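Beta-glucosidase (Chaetomella raphigera, PDB 6JXG) probably hydrolyses terminal, non-reducing beta-D-glucosyl residues with release of beta-D-glucose, as a secreted family 3 glycoside hydrolase of cellulose breakdown. Local coordinates at residues T23-I28 with R280-V285; Q226-S231 with T286-S291. All blocks are in the same frame, centred on the assembly; numbering follows the deposited sequence.

Contact 1 of 2, residues T23-I28 with R280-V285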
loop_
_atom_site.group_PDB
_atom_site.type_symbol
_atom_site.label_atom_id
_atom_site.label_comp_id
_atom_site.label_asym_id
_atom_site.label_seq_id
_atom_site.Cartn_x
_atom_site.Cartn_y
_atom_site.Cartn_z
ATOM N N THR A 23 -34.358 -4.138 -16.394
ATOM C CA THR A 23 -34.157 -2.860 -15.741
ATOM C C THR A 23 -33.576 -3.041 -14.330
ATOM O O THR A 23 -32.740 -2.221 -13.900
ATOM C CB THR A 23 -35.408 -1.939 -15.773
ATOM O OG1 THR A 23 -36.397 -2.497 -14.944
ATOM C CG2 THR A 23 -36.009 -1.806 -17.155
ATOM N N ASP A 24 -33.988 -4.075 -13.588
ATOM C CA ASP A 24 -33.322 -4.368 -12.275
ATOM C C ASP A 24 -31.805 -4.605 -12.467
ATOM O O ASP A 24 -30.964 -4.045 -11.754
ATOM C CB ASP A 24 -33.857 -5.594 -11.585
ATOM C CG ASP A 24 -35.360 -5.522 -11.212
ATOM O OD1 ASP A 24 -35.860 -4.436 -10.926
ATOM O OD2 ASP A 24 -36.009 -6.597 -11.250
ATOM N N LYS A 25 -31.493 -5.441 -13.451
ATOM C CA LYS A 25 -30.087 -5.819 -13.789
ATOM C C LYS A 25 -29.274 -4.598 -14.155
ATOM O O LYS A 25 -28.191 -4.397 -13.629
ATOM C CB LYS A 25 -30.070 -6.842 -14.917
ATOM C CG LYS A 25 -30.655 -8.173 -14.459
ATOM C CD LYS A 25 -30.757 -9.175 -15.599
ATOM C CE LYS A 25 -31.547 -10.355 -15.116
ATOM N NZ LYS A 25 -31.499 -11.358 -16.149
ATOM N N ALA A 26 -29.826 -3.760 -15.013
ATOM C CA ALA A 26 -29.146 -2.518 -15.385
ATOM C C ALA A 26 -28.871 -1.624 -14.189
ATOM O O ALA A 26 -27.832 -0.998 -14.100
ATOM C CB ALA A 26 -29.909 -1.780 -16.492
ATOM N N SER A 27 -29.757 -1.591 -13.224
ATOM C CA SER A 27 -29.599 -0.665 -12.096
ATOM C C SER A 27 -28.535 -1.194 -11.119
ATOM O O SER A 27 -27.986 -0.385 -10.372
ATOM C CB SER A 27 -30.951 -0.406 -11.367
ATOM O OG SER A 27 -31.361 -1.588 -10.657
ATOM N N ILE A 28 -28.255 -2.508 -11.166
ATOM C CA ILE A 28 -27.238 -3.120 -10.348
ATOM C C ILE A 28 -25.807 -2.854 -10.888
ATOM O O ILE A 28 -24.867 -2.752 -10.124
ATOM C CB ILE A 28 -27.470 -4.628 -10.190
ATOM C CG1 ILE A 28 -28.692 -4.868 -9.310
ATOM C CG2 ILE A 28 -26.352 -5.350 -9.447
ATOM C CD1 ILE A 28 -29.200 -6.323 -9.271
ATOM N N ARG A 280 -23.829 -11.362 -21.040
ATOM C CA ARG A 280 -22.774 -10.505 -20.491
ATOM C C ARG A 280 -23.343 -9.716 -19.314
ATOM O O ARG A 280 -22.770 -9.693 -18.204
ATOM C CB ARG A 280 -22.139 -9.602 -21.574
ATOM C CG ARG A 280 -20.954 -8.697 -21.046
ATOM C CD ARG A 280 -19.666 -9.480 -20.758
ATOM N NE ARG A 280 -19.591 -9.880 -19.379
ATOM C CZ ARG A 280 -19.350 -9.013 -18.373
ATOM N NH1 ARG A 280 -19.044 -7.758 -18.625
ATOM N NH2 ARG A 280 -19.359 -9.434 -17.127
ATOM N N LEU A 281 -24.500 -9.114 -19.511
ATOM C CA LEU A 281 -25.165 -8.433 -18.339
ATOM C C LEU A 281 -25.516 -9.401 -17.174
ATOM O O LEU A 281 -25.331 -9.101 -15.982
ATOM C CB LEU A 281 -26.433 -7.675 -18.779
ATOM C CG LEU A 281 -27.379 -7.057 -17.754
ATOM C CD1 LEU A 281 -26.656 -6.037 -16.879
ATOM C CD2 LEU A 281 -28.535 -6.398 -18.473
ATOM N N ASP A 282 -26.005 -10.580 -17.525
ATOM C CA ASP A 282 -26.313 -11.602 -16.558
ATOM C C ASP A 282 -25.053 -11.962 -15.786
ATOM O O ASP A 282 -25.118 -12.134 -14.561
ATOM C CB ASP A 282 -26.881 -12.854 -17.226
ATOM C CG ASP A 282 -28.315 -12.638 -17.766
ATOM O OD1 ASP A 282 -28.945 -11.603 -17.486
ATOM O OD2 ASP A 282 -28.841 -13.560 -18.446
ATOM N N ASP A 283 -23.926 -12.045 -16.479
ATOM C CA ASP A 283 -22.668 -12.417 -15.858
ATOM C C ASP A 283 -22.240 -11.309 -14.889
ATOM O O ASP A 283 -21.839 -11.581 -13.784
ATOM C CB ASP A 283 -21.595 -12.648 -16.905
ATOM C CG ASP A 283 -20.298 -13.083 -16.299
ATOM O OD1 ASP A 283 -20.219 -14.237 -15.861
ATOM O OD2 ASP A 283 -19.395 -12.263 -16.201
ATOM N N MET A 284 -22.424 -10.063 -15.276
ATOM C CA MET A 284 -22.067 -8.909 -14.427
ATOM C C MET A 284 -22.810 -8.951 -13.110
ATOM O O MET A 284 -22.242 -8.831 -12.048
ATOM C CB MET A 284 -22.457 -7.612 -15.114
ATOM C CG MET A 284 -21.689 -7.180 -16.315
ATOM S SD MET A 284 -22.533 -5.666 -16.936
ATOM C CE MET A 284 -21.842 -5.369 -18.506
ATOM N N VAL A 285 -24.117 -9.135 -13.183
ATOM C CA VAL A 285 -24.967 -9.218 -12.003
ATOM C C VAL A 285 -24.704 -10.395 -11.142
ATOM O O VAL A 285 -24.717 -10.276 -9.910
ATOM C CB VAL A 285 -26.453 -9.159 -12.409
ATOM C CG1 VAL A 285 -27.323 -9.208 -11.153
ATOM C CG2 VAL A 285 -26.711 -7.835 -13.106
#
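Lys25 reaches from helix 22-29 to the carboxylate of Asp282 on helix 278-294, the two side chains meeting obliquely. Its chain is extended beyond CG, and this full reach lets NZ close a salt bridge of 2.9 Å to Asp282 OD1. The ammonium meets OD1 from above the carboxylate plane, about 40° out of it. OD1 also accepts a hydrogen bond from Gln278 NE2, so two donors hold the oxygen. Nearer the backbone, Lys25 CB packs against Leu281 CD2 at 3.9 Å, while Val285, at about a right angle to the lysine chain, sets CG2 against Lys25 CB. The other methyl of Val285, CG1, lies anti to the backbone N (chi1 -178°) and meets Ile28 CD1 at 3.9 Å, these side chains again crossing nearly perpendicularly. The axes of segments 23-28 and 280-285 come within 9.5 Å at 57°. This helix-to-helix packing sets helix 22-29 against a helix of the family 3 N-terminal domain, of the TIM-barrel clan, and Leu17 of helix 7-17 touches Lys25, Asp282 and Val285. A lysine suits this place because its first carbons, CB and CG, join the apolar packing while its charge is carried to an acidic partner, which would probably favour the ionised form of both.

Contact 2 of 2, residues Q226-S231 with T286-S291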
loop_
_atom_site.group_PDB
_atom_site.type_symbol
_atom_site.label_atom_id
_atom_site.label_comp_id
_atom_site.label_asym_id
_atom_site.label_seq_id
_atom_site.Cartn_x
_atom_site.Cartn_y
_atom_site.Cartn_z
ATOM N N GLN A 226 -13.519 -14.621 -9.319
ATOM C CA GLN A 226 -14.958 -14.888 -9.188
ATOM C C GLN A 226 -15.805 -13.669 -8.799
ATOM O O GLN A 226 -17.027 -13.715 -8.978
ATOM C CB GLN A 226 -15.209 -16.015 -8.192
ATOM C CG GLN A 226 -14.547 -17.341 -8.537
ATOM C CD GLN A 226 -15.158 -17.921 -9.778
ATOM O OE1 GLN A 226 -16.398 -18.057 -9.869
ATOM N NE2 GLN A 226 -14.328 -18.229 -10.771
ATOM N N GLY A 227 -15.172 -12.566 -8.350
ATOM C CA GLY A 227 -15.854 -11.333 -8.090
ATOM C C GLY A 227 -16.117 -10.443 -9.302
ATOM O O GLY A 227 -16.169 -10.884 -10.479
ATOM N N PHE A 228 -16.207 -9.158 -9.032
ATOM C CA PHE A 228 -16.661 -8.217 -9.990
ATOM C C PHE A 228 -15.624 -7.092 -10.142
ATOM O O PHE A 228 -14.864 -6.805 -9.221
ATOM C CB PHE A 228 -18.035 -7.669 -9.684
ATOM C CG PHE A 228 -18.093 -6.750 -8.551
ATOM C CD1 PHE A 228 -18.011 -5.369 -8.742
ATOM C CD2 PHE A 228 -18.311 -7.256 -7.245
ATOM C CE1 PHE A 228 -18.089 -4.511 -7.676
ATOM C CE2 PHE A 228 -18.420 -6.401 -6.181
ATOM C CZ PHE A 228 -18.345 -5.002 -6.371
ATOM N N VAL A 229 -15.578 -6.560 -11.351
ATOM C CA VAL A 229 -14.713 -5.416 -11.705
ATOM C C VAL A 229 -15.497 -4.132 -11.753
ATOM O O VAL A 229 -16.521 -4.054 -12.390
ATOM C CB VAL A 229 -14.031 -5.665 -13.072
ATOM C CG1 VAL A 229 -13.115 -4.480 -13.357
ATOM C CG2 VAL A 229 -13.208 -6.959 -13.006
ATOM N N VAL A 230 -14.999 -3.106 -11.043
ATOM C CA VAL A 230 -15.617 -1.820 -10.989
ATOM C C VAL A 230 -14.715 -0.783 -11.644
ATOM O O VAL A 230 -13.489 -0.884 -11.578
ATOM C CB VAL A 230 -16.009 -1.495 -9.570
ATOM C CG1 VAL A 230 -14.819 -1.479 -8.600
ATOM C CG2 VAL A 230 -16.758 -0.185 -9.541
ATOM N N SER A 231 -15.302 0.226 -12.288
ATOM C CA SER A 231 -14.459 1.238 -12.890
ATOM C C SER A 231 -13.897 2.185 -11.909
ATOM O O SER A 231 -14.545 2.562 -10.924
ATOM C CB SER A 231 -15.190 2.003 -13.992
ATOM O OG SER A 231 -16.223 2.783 -13.440
ATOM N N THR A 286 -24.476 -11.569 -11.759
ATOM C CA THR A 286 -24.149 -12.733 -11.022
ATOM C C THR A 286 -22.896 -12.503 -10.161
ATOM O O THR A 286 -22.878 -12.878 -9.008
ATOM C CB THR A 286 -23.933 -13.966 -11.917
ATOM O OG1 THR A 286 -25.092 -14.215 -12.746
ATOM C CG2 THR A 286 -23.668 -15.162 -11.087
ATOM N N ARG A 287 -21.915 -11.830 -10.740
ATOM C CA ARG A 287 -20.654 -11.576 -10.061
ATOM C C ARG A 287 -20.832 -10.602 -8.862
ATOM O O ARG A 287 -20.336 -10.846 -7.759
ATOM C CB ARG A 287 -19.641 -11.035 -11.038
ATOM C CG ARG A 287 -19.091 -12.069 -12.036
ATOM C CD ARG A 287 -18.239 -11.451 -13.123
ATOM N NE ARG A 287 -17.594 -12.481 -13.922
ATOM C CZ ARG A 287 -16.557 -13.242 -13.554
ATOM N NH1 ARG A 287 -15.932 -13.036 -12.417
ATOM N NH2 ARG A 287 -16.136 -14.194 -14.391
ATOM N N ILE A 288 -21.512 -9.485 -9.099
ATOM C CA ILE A 288 -21.780 -8.460 -8.084
ATOM C C ILE A 288 -22.535 -9.067 -6.887
ATOM O O ILE A 288 -22.119 -8.928 -5.728
ATOM C CB ILE A 288 -22.612 -7.295 -8.665
ATOM C CG1 ILE A 288 -21.824 -6.607 -9.781
ATOM C CG2 ILE A 288 -22.950 -6.271 -7.567
ATOM C CD1 ILE A 288 -22.598 -5.766 -10.758
ATOM N N LEU A 289 -23.570 -9.842 -7.213
ATOM C CA LEU A 289 -24.370 -10.514 -6.170
ATOM C C LEU A 289 -23.531 -11.606 -5.486
ATOM O O LEU A 289 -23.639 -11.806 -4.284
ATOM C CB LEU A 289 -25.693 -11.095 -6.763
ATOM C CG LEU A 289 -26.666 -10.038 -7.324
ATOM C CD1 LEU A 289 -27.905 -10.782 -7.792
ATOM C CD2 LEU A 289 -27.078 -8.971 -6.299
ATOM N N ALA A 290 -22.721 -12.357 -6.237
ATOM C CA ALA A 290 -21.890 -13.383 -5.627
ATOM C C ALA A 290 -20.996 -12.763 -4.515
ATOM O O ALA A 290 -20.832 -13.342 -3.452
ATOM C CB ALA A 290 -21.036 -14.071 -6.661
ATOM N N SER A 291 -20.359 -11.654 -4.819
ATOM C CA SER A 291 -19.473 -10.993 -3.872
ATOM C C SER A 291 -20.215 -10.502 -2.616
ATOM O O SER A 291 -19.743 -10.629 -1.477
ATOM C CB SER A 291 -18.798 -9.829 -4.595
ATOM O OG SER A 291 -17.745 -10.341 -5.463
#
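Phe228 and Arg287 bury the most surface where strand 228-231 meets helix 278-294, at the last strand of the parallel run in the TIM-barrel-like N-terminal domain of a family 3 glycoside hydrolase. The axes of strand 228-231 and of helix segment 286-291 run at 104° to each other, 8.1 Å apart at closest approach. Phe228 points from the strand toward the helix. Its CG sits between the backbone N and the carbonyl carbon (chi1 72°), the crowded position, and the ring receives Ile288 CG1 over one face, 3.9 Å from Phe228 CG. Ser291 comes to the ring's edge instead, its CB in the ring plane and 3.7 Å from Phe228 CD2. A flat aromatic suits this place because it offers a broad face to a branched aliphatic chain and a thin edge to a small serine.

Arg287 works from the neighbouring position on the helix. Its chain is extended from CG to NE, running past the Gly227 carbonyl, and then turns at the guanidinium so that NH1 gives Gly227 O a hydrogen bond of 2.9 Å. NH1 also bonds Phe225 O, and NE forms a salt bridge with Asp283 OD2, so several acceptors fix the plane of the group. A leucine in its place would probably leave the carbonyls of Gly227 and Phe225 without this donor and Asp283 without one of its charged partners.

Gly227, with no side chain, lets the helix come close: a CB there would fall tightly against Ser291 OG, which lies 3.4 Å from Gly227 CA and is hydrogen-bonded to Ala195 O. The N-H of Arg287 NH1 points at Gly227 O with an angle of 160°, in the carbonyl plane and in the plane of the guanidinium.

In the fold
Both contacts use helix 278-294, contact 1 its earlier part and contact 2 the turns that follow, with centres about 11 Å apart. Each is largely buried, yet their settings differ: contact 1 lies farther from the centre of the chain, where two helices meet, whereas contact 2 joins the helix to strand 228-231 of the N-terminal domain's sheet. The chemistry follows suit. Between the helices a pair of opposite charges borders aliphatic packing; against the strand, an aromatic ring fills the interface and a charged group turns to backbone carbonyls. The two touch directly, Ile28 O lying 3.8 Å from Ile288 CD1.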